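Local coordinates for protein dual function macrocyclase-peptidase POPB (Galerina marginata, PDB 5N4B) that cleaves after proline to release a 25-residue intermediate and, in a separate step, macrocyclises it in amanitin biosynthesis, at residues 526-531 with 552-557; 613-618 with 664-669; 652-657 with 686-691. The protein carries 1 engineered substitution. One frame throughout, in Å; residues are numbered along the deposited sequence.

Overall arrangement
All three contacts belong to the alpha/beta-hydrolase domain of this prolyl oligopeptidase, the part that carries the catalytic triad, with the beta-propeller as the other domain. Interaction 1 closes first along the chain, joining the loop after strand 522-526 to helix 548-563. Interactions 2 and 3 then interlock, their segments alternating: strand 653-659 leads into the loop of 664-669 and helix 668-680, which returns the chain to strand 688-693, the edge of the eight-stranded sheet. Centres lie 21 to 24 Å apart and none touch; interactions 2 and 3 come nearest, about 6 Å between closest atoms. Interaction 2 flanks the triad residue Asp-662, while interactions 1 and 3 pack the scaffold.

Interaction 1 of 3, residues 526-531 with 552-557; sequences PSIRGG and DDFIAA
Arg-529 and Asp-553 form a side-on salt bridge that pins the loop after strand 522-526 to helix 548-563, a tertiary contact within the alpha/beta-hydrolase fold between a loop and a helix that comes later in the chain. The guanidinium offers NE and NH2 along one edge, and the carboxylate meets it almost coplanar, the two planes only 15° apart. Arg-529 NE reaches Asp-553 OD2 at 3.0 Å, and Arg-529 NH2 reaches Asp-553 OD1 at 2.8 Å, both on syn lone pairs. The anti lone pair of Asp-553 OD2 takes a further bond, 3.0 Å from the backbone N of Arg-529, so one residue holds the carboxylate through both its main chain and its side chain. A bend at chi3 (-70°) in the arginine folds its end back to make this possible.

Beside the ion pair the contact is apolar. Ile-528 lays CG2 against Asp-553 CB at 3.6 Å, while its CD1 comes to Phe-554 CD1 at 4.0 Å. One turn farther along the helix, Pro-526 rests against both Phe-554 and Ala-557: its CG lies 3.8 Å from Phe-554 CD1, and its CB the same distance from the methyl of Ala-557. The loop itself turns tightly, with an inverse gamma turn centred on Ser-527 and a type II beta turn from Ile-528 to Gly-531 in which Gly-530 adopts a positive phi.

A second shell fixes the charged pair: Asp-470 forms a salt bridge with Arg-529 NH1, and Ser-468 bonds to Asp-553 OD1. Separately, the Tyr-466 hydroxyl bonds to Asp-553 O while its side chain packs on Pro-526, Ile-528 and Ala-557. Buried opposite charges gripped this firmly would be expected to keep both groups ionised. The bond from Arg-529 NE to Asp-553 OD2 is nearly straight, 176° at the hydrogen.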
loop_
_atom_site.group_PDB
_atom_site.type_symbol
_atom_site.label_atom_id
_atom_site.label_comp_id
_atom_site.label_asym_id
_atom_site.label_seq_id
_atom_site.Cartn_x
_atom_site.Cartn_y
_atom_site.Cartn_z
ATOM N N PRO A 526 -10.160 7.126 -11.621
ATOM C CA PRO A 526 -9.424 7.425 -12.856
ATOM C C PRO A 526 -7.986 6.954 -12.752
ATOM O O PRO A 526 -7.297 7.159 -11.746
ATOM C CB PRO A 526 -9.507 8.946 -12.963
ATOM C CG PRO A 526 -9.636 9.410 -11.541
ATOM C CD PRO A 526 -10.446 8.347 -10.849
ATOM N N SER A 527 -7.492 6.366 -13.843
ATOM C CA SER A 527 -6.140 5.832 -13.902
ATOM C C SER A 527 -5.162 6.933 -14.325
ATOM O O SER A 527 -4.506 6.851 -15.355
ATOM C CB SER A 527 -6.075 4.670 -14.885
ATOM O OG SER A 527 -7.089 3.691 -14.623
ATOM N N ILE A 528 -4.996 7.917 -13.451
ATOM C CA ILE A 528 -4.232 9.120 -13.794
ATOM C C ILE A 528 -2.733 8.828 -13.901
ATOM O O ILE A 528 -2.183 7.912 -13.265
ATOM C CB ILE A 528 -4.530 10.226 -12.784
ATOM C CG1 ILE A 528 -4.009 9.860 -11.399
ATOM C CG2 ILE A 528 -6.007 10.539 -12.803
ATOM C CD1 ILE A 528 -4.442 10.860 -10.315
ATOM N N ARG A 529 -2.067 9.647 -14.704
ATOM C CA ARG A 529 -0.625 9.556 -14.865
ATOM C C ARG A 529 0.083 9.810 -13.548
ATOM O O ARG A 529 -0.453 10.475 -12.655
ATOM C CB ARG A 529 -0.157 10.517 -15.950
ATOM C CG ARG A 529 -0.470 10.025 -17.352
ATOM C CD ARG A 529 -0.128 11.022 -18.402
ATOM N NE ARG A 529 -1.034 12.146 -18.339
ATOM C CZ ARG A 529 -0.994 13.202 -19.126
ATOM N NH1 ARG A 529 -0.025 13.346 -20.030
ATOM N NH2 ARG A 529 -1.903 14.132 -18.984
ATOM N N GLY A 530 1.276 9.242 -13.421
ATOM C CA GLY A 530 1.960 9.067 -12.177
ATOM C C GLY A 530 1.759 7.684 -11.567
ATOM O O GLY A 530 2.635 7.174 -10.873
ATOM N N GLY A 531 0.612 7.060 -11.830
ATOM C CA GLY A 531 0.463 5.656 -11.524
ATOM C C GLY A 531 1.240 4.763 -12.464
ATOM O O GLY A 531 1.875 5.222 -13.414
ATOM N N ASP A 552 -3.920 17.638 -13.498
ATOM C CA ASP A 552 -4.765 17.888 -14.650
ATOM C C ASP A 552 -5.628 16.659 -14.971
ATOM O O ASP A 552 -6.805 16.790 -15.300
ATOM C CB ASP A 552 -3.890 18.289 -15.843
ATOM C CG ASP A 552 -3.287 19.710 -15.708
ATOM O OD1 ASP A 552 -3.863 20.536 -14.963
ATOM O OD2 ASP A 552 -2.277 19.982 -16.391
ATOM N N ASP A 553 -5.061 15.468 -14.890
ATOM C CA ASP A 553 -5.824 14.254 -15.182
ATOM C C ASP A 553 -6.960 14.088 -14.173
ATOM O O ASP A 553 -8.072 13.724 -14.527
ATOM C CB ASP A 553 -4.916 13.019 -15.147
ATOM C CG ASP A 553 -3.927 12.936 -16.297
ATOM O OD1 ASP A 553 -4.028 13.731 -17.232
ATOM O OD2 ASP A 553 -3.067 12.035 -16.193
ATOM N N PHE A 554 -6.684 14.347 -12.895
ATOM C CA PHE A 554 -7.687 14.136 -11.854
ATOM C C PHE A 554 -8.803 15.172 -11.944
ATOM O O PHE A 554 -9.995 14.837 -11.822
ATOM C CB PHE A 554 -7.013 14.172 -10.481
ATOM C CG PHE A 554 -7.790 13.505 -9.371
ATOM C CD1 PHE A 554 -8.074 12.162 -9.392
ATOM C CD2 PHE A 554 -8.103 14.221 -8.236
ATOM C CE1 PHE A 554 -8.739 11.544 -8.341
ATOM C CE2 PHE A 554 -8.777 13.628 -7.186
ATOM C CZ PHE A 554 -9.103 12.309 -7.241
ATOM N N ILE A 555 -8.441 16.422 -12.199
ATOM C CA ILE A 555 -9.443 17.458 -12.381
ATOM C C ILE A 555 -10.297 17.213 -13.633
ATOM O O ILE A 555 -11.532 17.327 -13.609
ATOM C CB ILE A 555 -8.756 18.832 -12.391
ATOM C CG1 ILE A 555 -8.199 19.142 -11.008
ATOM C CG2 ILE A 555 -9.750 19.889 -12.871
ATOM C CD1 ILE A 555 -7.174 20.274 -11.020
ATOM N N ALA A 556 -9.656 16.809 -14.735
ATOM C CA ALA A 556 -10.416 16.486 -15.941
ATOM C C ALA A 556 -11.404 15.337 -15.720
ATOM O O ALA A 556 -12.502 15.307 -16.317
ATOM C CB ALA A 556 -9.475 16.210 -17.108
ATOM N N ALA A 557 -11.048 14.360 -14.886
ATOM C CA ALA A 557 -11.971 13.271 -14.610
ATOM C C ALA A 557 -13.243 13.801 -13.955
ATOM O O ALA A 557 -14.354 13.407 -14.318
ATOM C CB ALA A 557 -11.283 12.241 -13.718
#

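Interaction 2 of 3, residues 613-618 with 664-669; sequences KFTGGQ and RVVPMH
Phe-614 reaches across to Val-666 and Met-668, on the loop that leads from the triad residue Asp-662 into helix 668-680. Followed outward, its CB meets Val-666 CG2 at 3.7 Å, and CG remains close to the same methyl. Beyond CG the two sides of the ring part company: CD1 stays near Val-666, whereas CD2 and CE2 pass to Met-668, CE2 lying 3.6 Å from the methyl CE. The sulfur makes a Met-aromatic contact, SD standing 4.9 Å from the ring centroid and 25° off the ring normal, above the face. A bend at chi2 (88°) helps bring the thioether round, and its methyl also sits over the centre of the His-669 ring.

The other branch of Val-666 meets Thr-615 tip to tip, CG1 to CG2. Next to this apolar patch Thr-615 OG1 bonds to the carbonyl of Gly-663. A bridging water donates to Thr-615 OG1 and to Arg-664 O, each at 2.8 Å, and accepts from Val-666 N. A second water also donates to Arg-664 O and receives a weak bond from Gly-616 N.

With no direct hydrogen bond between the segments, van der Waals packing and bridging water join them. Through Thr-615 OG1 and the bridging water, residues 613-618 bond to the backbone just after Asp-662, which is consistent with a part in positioning that loop.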
loop_
_atom_site.group_PDB
_atom_site.type_symbol
_atom_site.label_atom_id
_atom_site.label_comp_id
_atom_site.label_asym_id
_atom_site.label_seq_id
_atom_site.Cartn_x
_atom_site.Cartn_y
_atom_site.Cartn_z
ATOM N N LYS A 613 12.875 17.080 4.128
ATOM C CA LYS A 613 13.535 17.374 5.403
ATOM C C LYS A 613 12.985 16.559 6.565
ATOM O O LYS A 613 13.461 16.715 7.696
ATOM C CB LYS A 613 13.395 18.851 5.726
ATOM C CG LYS A 613 13.954 19.855 4.710
ATOM C CD LYS A 613 15.368 19.599 4.402
ATOM C CE LYS A 613 16.049 20.820 3.803
ATOM N NZ LYS A 613 17.516 20.631 3.947
ATOM N N PHE A 614 12.002 15.685 6.342
ATOM C CA PHE A 614 11.316 14.965 7.418
ATOM C C PHE A 614 11.300 13.484 7.092
ATOM O O PHE A 614 11.006 13.092 5.950
ATOM C CB PHE A 614 9.875 15.486 7.573
ATOM C CG PHE A 614 9.828 16.891 7.993
ATOM C CD1 PHE A 614 9.830 17.213 9.325
ATOM C CD2 PHE A 614 9.803 17.895 7.061
ATOM C CE1 PHE A 614 9.843 18.535 9.729
ATOM C CE2 PHE A 614 9.811 19.212 7.432
ATOM C CZ PHE A 614 9.816 19.535 8.778
ATOM N N THR A 615 11.529 12.661 8.131
ATOM C CA THR A 615 11.592 11.204 8.095
ATOM C C THR A 615 12.172 10.701 6.768
ATOM O O THR A 615 13.330 11.018 6.460
ATOM C CB THR A 615 10.256 10.560 8.465
ATOM O OG1 THR A 615 9.251 10.950 7.529
ATOM C CG2 THR A 615 9.787 10.984 9.859
ATOM N N GLY A 616 11.392 9.982 5.991
ATOM C CA GLY A 616 11.903 9.372 4.760
ATOM C C GLY A 616 11.573 10.114 3.470
ATOM O O GLY A 616 11.686 9.562 2.355
ATOM N N GLY A 617 11.230 11.394 3.607
ATOM C CA GLY A 617 10.823 12.198 2.475
ATOM C C GLY A 617 11.875 12.385 1.418
ATOM O O GLY A 617 11.517 12.607 0.266
ATOM N N GLN A 618 13.169 12.281 1.752
ATOM C CA GLN A 618 14.195 12.455 0.728
ATOM C C GLN A 618 14.055 11.438 -0.401
ATOM O O GLN A 618 14.424 11.715 -1.556
ATOM C CB GLN A 618 15.595 12.395 1.357
ATOM C CG GLN A 618 16.028 11.028 1.776
ATOM C CD GLN A 618 15.161 10.423 2.879
ATOM O OE1 GLN A 618 14.656 11.133 3.790
ATOM N NE2 GLN A 618 15.028 9.096 2.836
ATOM N N ARG A 664 5.516 8.087 7.967
ATOM C CA ARG A 664 5.635 8.062 6.514
ATOM C C ARG A 664 5.433 9.470 5.984
ATOM O O ARG A 664 6.326 10.028 5.334
ATOM C CB ARG A 664 4.596 7.111 5.945
ATOM C CG ARG A 664 4.612 6.975 4.398
ATOM C CD ARG A 664 3.343 6.214 3.915
ATOM N NE ARG A 664 3.252 6.063 2.458
ATOM C CZ ARG A 664 2.204 5.516 1.831
ATOM N NH1 ARG A 664 1.149 5.098 2.535
ATOM N NH2 ARG A 664 2.193 5.402 0.502
ATOM N N VAL A 665 4.266 10.061 6.283
ATOM C CA VAL A 665 3.981 11.453 5.968
ATOM C C VAL A 665 3.731 12.136 7.294
ATOM O O VAL A 665 2.673 11.966 7.914
ATOM C CB VAL A 665 2.779 11.611 5.041
ATOM C CG1 VAL A 665 2.589 13.074 4.788
ATOM C CG2 VAL A 665 2.925 10.818 3.750
ATOM N N VAL A 666 4.675 12.953 7.726
ATOM C CA VAL A 666 4.469 13.621 9.006
ATOM C C VAL A 666 3.267 14.570 8.937
ATOM O O VAL A 666 3.027 15.209 7.892
ATOM C CB VAL A 666 5.745 14.359 9.474
ATOM C CG1 VAL A 666 6.824 13.369 9.905
ATOM C CG2 VAL A 666 6.268 15.282 8.410
ATOM N N PRO A 667 2.490 14.679 10.012
ATOM C CA PRO A 667 1.226 15.420 9.965
ATOM C C PRO A 667 1.381 16.922 9.825
ATOM O O PRO A 667 0.386 17.588 9.506
ATOM C CB PRO A 667 0.538 15.032 11.273
ATOM C CG PRO A 667 1.665 14.583 12.148
ATOM C CD PRO A 667 2.650 13.958 11.260
ATOM N N MET A 668 2.584 17.483 10.007
ATOM C CA MET A 668 2.774 18.915 9.783
ATOM C C MET A 668 2.333 19.340 8.399
ATOM O O MET A 668 1.905 20.465 8.236
ATOM C CB MET A 668 4.232 19.306 10.030
ATOM C CG MET A 668 5.207 18.887 8.981
ATOM S SD MET A 668 5.362 20.125 7.671
ATOM C CE MET A 668 6.369 19.272 6.470
ATOM N N HIS A 669 2.382 18.446 7.409
ATOM C CA HIS A 669 1.935 18.779 6.069
ATOM C C HIS A 669 0.480 19.248 6.111
ATOM O O HIS A 669 0.134 20.338 5.643
ATOM C CB HIS A 669 2.054 17.532 5.196
ATOM C CG HIS A 669 3.428 17.250 4.723
ATOM N ND1 HIS A 669 4.043 17.972 3.714
ATOM C CD2 HIS A 669 4.319 16.311 5.118
ATOM C CE1 HIS A 669 5.249 17.486 3.513
ATOM N NE2 HIS A 669 5.446 16.478 4.353
HETATM O O HOH W 1 7.371 12.541 6.154
HETATM O O HOH W 2 8.825 8.749 5.021
#

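Interaction 3 of 3, residues 652-657 with 686-691; sequences PATLIT and HPLLIK
Thr-654 and Leu-688 open a parallel strand pairing that joins 653-659 to 688-693, the two strands of a beta-alpha-beta unit whose connecting helix is 668-680, at the edge of the alpha/beta-hydrolase sheet. The short strand axes run 4.5 Å apart at an angle of 19°. Four backbone bonds zip them: Thr-654 N to Pro-687 O, Leu-689 N to Thr-654 O, Ile-656 N to Leu-689 O and Lys-691 N to Ile-656 O.

On the face shared by Thr-654, Ile-656, Leu-688 and Ile-690, Leu-688 pushes its CD2 methyl into the corner formed by Pro-652 O and Thr-654 CB, 3.5 and 3.9 Å away. Thr-654 OG1 bonds to Pro-652 O, donating from above the carbonyl plane, and so ties the two sides of the corner together. Further on, Ile-690 extends CG1 anti to its backbone N (chi1 -176°), which carries CD1 to within 3.9 Å of Ile-656 CG2. Helix 668-680 covers this face through Phe-671, Phe-673 and Ile-674.

The reverse face carries Leu-655, Thr-657, Leu-689 and Lys-691. Here the CD1 methyl of Leu-655 drops between Leu-689 CB and Lys-691 CG, 4.0 Å from each, while Thr-657 and Lys-691 lie side by side. Phe-718 of helix 705-722 packs on Leu-655 and Leu-689, and Asp-711 and Asp-714 of that helix hold the lysine amine. At the start of the pairing, His-686 sets its CB 3.4 Å from Ala-653 N, its ND1 bonded to Met-651 O.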
loop_
_atom_site.group_PDB
_atom_site.type_symbol
_atom_site.label_atom_id
_atom_site.label_comp_id
_atom_site.label_asym_id
_atom_site.label_seq_id
_atom_site.Cartn_x
_atom_site.Cartn_y
_atom_site.Cartn_z
ATOM N N PRO A 652 -14.352 23.846 -1.445
ATOM C CA PRO A 652 -15.359 22.876 -1.025
ATOM C C PRO A 652 -15.211 22.554 0.446
ATOM O O PRO A 652 -14.136 22.673 1.024
ATOM C CB PRO A 652 -15.022 21.626 -1.865
ATOM C CG PRO A 652 -13.568 21.737 -2.093
ATOM C CD PRO A 652 -13.303 23.235 -2.258
ATOM N N ALA A 653 -16.305 22.045 1.015
ATOM C CA ALA A 653 -16.236 21.441 2.347
ATOM C C ALA A 653 -15.101 20.433 2.380
ATOM O O ALA A 653 -15.042 19.549 1.527
ATOM C CB ALA A 653 -17.542 20.720 2.680
ATOM N N THR A 654 -14.219 20.550 3.380
ATOM C CA THR A 654 -13.000 19.785 3.445
ATOM C C THR A 654 -12.855 19.236 4.853
ATOM O O THR A 654 -12.963 19.981 5.839
ATOM C CB THR A 654 -11.798 20.663 3.083
ATOM O OG1 THR A 654 -11.888 21.086 1.712
ATOM C CG2 THR A 654 -10.505 19.900 3.208
ATOM N N LEU A 655 -12.595 17.929 4.944
ATOM C CA LEU A 655 -12.331 17.230 6.198
ATOM C C LEU A 655 -11.001 16.532 6.011
ATOM O O LEU A 655 -10.890 15.549 5.269
ATOM C CB LEU A 655 -13.397 16.227 6.550
ATOM C CG LEU A 655 -13.103 15.424 7.830
ATOM C CD1 LEU A 655 -13.105 16.336 9.051
ATOM C CD2 LEU A 655 -14.117 14.340 8.037
ATOM N N ILE A 656 -9.950 17.083 6.584
ATOM C CA ILE A 656 -8.603 16.504 6.510
ATOM C C ILE A 656 -8.464 15.532 7.666
ATOM O O ILE A 656 -8.979 15.797 8.762
ATOM C CB ILE A 656 -7.555 17.636 6.585
ATOM C CG1 ILE A 656 -7.835 18.699 5.511
ATOM C CG2 ILE A 656 -6.164 17.077 6.501
ATOM C CD1 ILE A 656 -6.741 19.680 5.266
ATOM N N THR A 657 -7.819 14.423 7.453
ATOM C CA THR A 657 -7.626 13.454 8.538
ATOM C C THR A 657 -6.161 13.057 8.594
ATOM O O THR A 657 -5.533 12.831 7.558
ATOM C CB THR A 657 -8.571 12.222 8.459
ATOM O OG1 THR A 657 -8.190 11.388 7.372
ATOM C CG2 THR A 657 -10.029 12.662 8.212
ATOM N N HIS A 686 -18.191 26.843 3.446
ATOM C CA HIS A 686 -18.150 25.421 3.728
ATOM C C HIS A 686 -17.060 25.148 4.729
ATOM O O HIS A 686 -16.019 25.816 4.692
ATOM C CB HIS A 686 -17.873 24.651 2.437
ATOM C CG HIS A 686 -18.768 25.093 1.323
ATOM N ND1 HIS A 686 -18.328 25.414 0.059
ATOM C CD2 HIS A 686 -20.104 25.225 1.310
ATOM C CE1 HIS A 686 -19.374 25.782 -0.680
ATOM N NE2 HIS A 686 -20.460 25.671 0.057
ATOM N N PRO A 687 -17.288 24.246 5.673
ATOM C CA PRO A 687 -16.309 24.046 6.737
ATOM C C PRO A 687 -15.011 23.468 6.215
ATOM O O PRO A 687 -14.991 22.608 5.328
ATOM C CB PRO A 687 -17.016 23.063 7.684
ATOM C CG PRO A 687 -17.925 22.286 6.790
ATOM C CD PRO A 687 -18.452 23.374 5.847
ATOM N N LEU A 688 -13.925 23.946 6.804
ATOM C CA LEU A 688 -12.556 23.508 6.523
ATOM C C LEU A 688 -12.026 22.967 7.845
ATOM O O LEU A 688 -11.645 23.736 8.732
ATOM C CB LEU A 688 -11.709 24.644 5.968
ATOM C CG LEU A 688 -12.378 25.325 4.754
ATOM C CD1 LEU A 688 -11.599 26.559 4.327
ATOM C CD2 LEU A 688 -12.496 24.438 3.554
ATOM N N LEU A 689 -12.005 21.655 8.007
ATOM C CA LEU A 689 -11.829 20.993 9.293
ATOM C C LEU A 689 -10.718 19.948 9.237
ATOM O O LEU A 689 -10.349 19.464 8.150
ATOM C CB LEU A 689 -13.084 20.241 9.701
ATOM C CG LEU A 689 -14.339 21.086 9.734
ATOM C CD1 LEU A 689 -15.535 20.179 9.970
ATOM C CD2 LEU A 689 -14.227 22.169 10.764
ATOM N N ILE A 690 -10.159 19.595 10.398
ATOM C CA ILE A 690 -9.162 18.527 10.491
ATOM C C ILE A 690 -9.434 17.669 11.715
ATOM O O ILE A 690 -9.704 18.183 12.815
ATOM C CB ILE A 690 -7.706 19.052 10.468
ATOM C CG1 ILE A 690 -6.721 17.882 10.462
ATOM C CG2 ILE A 690 -7.438 19.996 11.658
ATOM C CD1 ILE A 690 -5.305 18.354 10.131
ATOM N N LYS A 691 -9.362 16.346 11.507
ATOM C CA LYS A 691 -9.397 15.336 12.559
ATOM C C LYS A 691 -7.987 14.820 12.775
ATOM O O LYS A 691 -7.249 14.587 11.813
ATOM C CB LYS A 691 -10.258 14.152 12.124
ATOM C CG LYS A 691 -11.690 14.356 12.268
ATOM C CD LYS A 691 -12.456 13.097 11.792
ATOM C CE LYS A 691 -12.133 11.856 12.602
ATOM N NZ LYS A 691 -12.950 10.645 12.250
#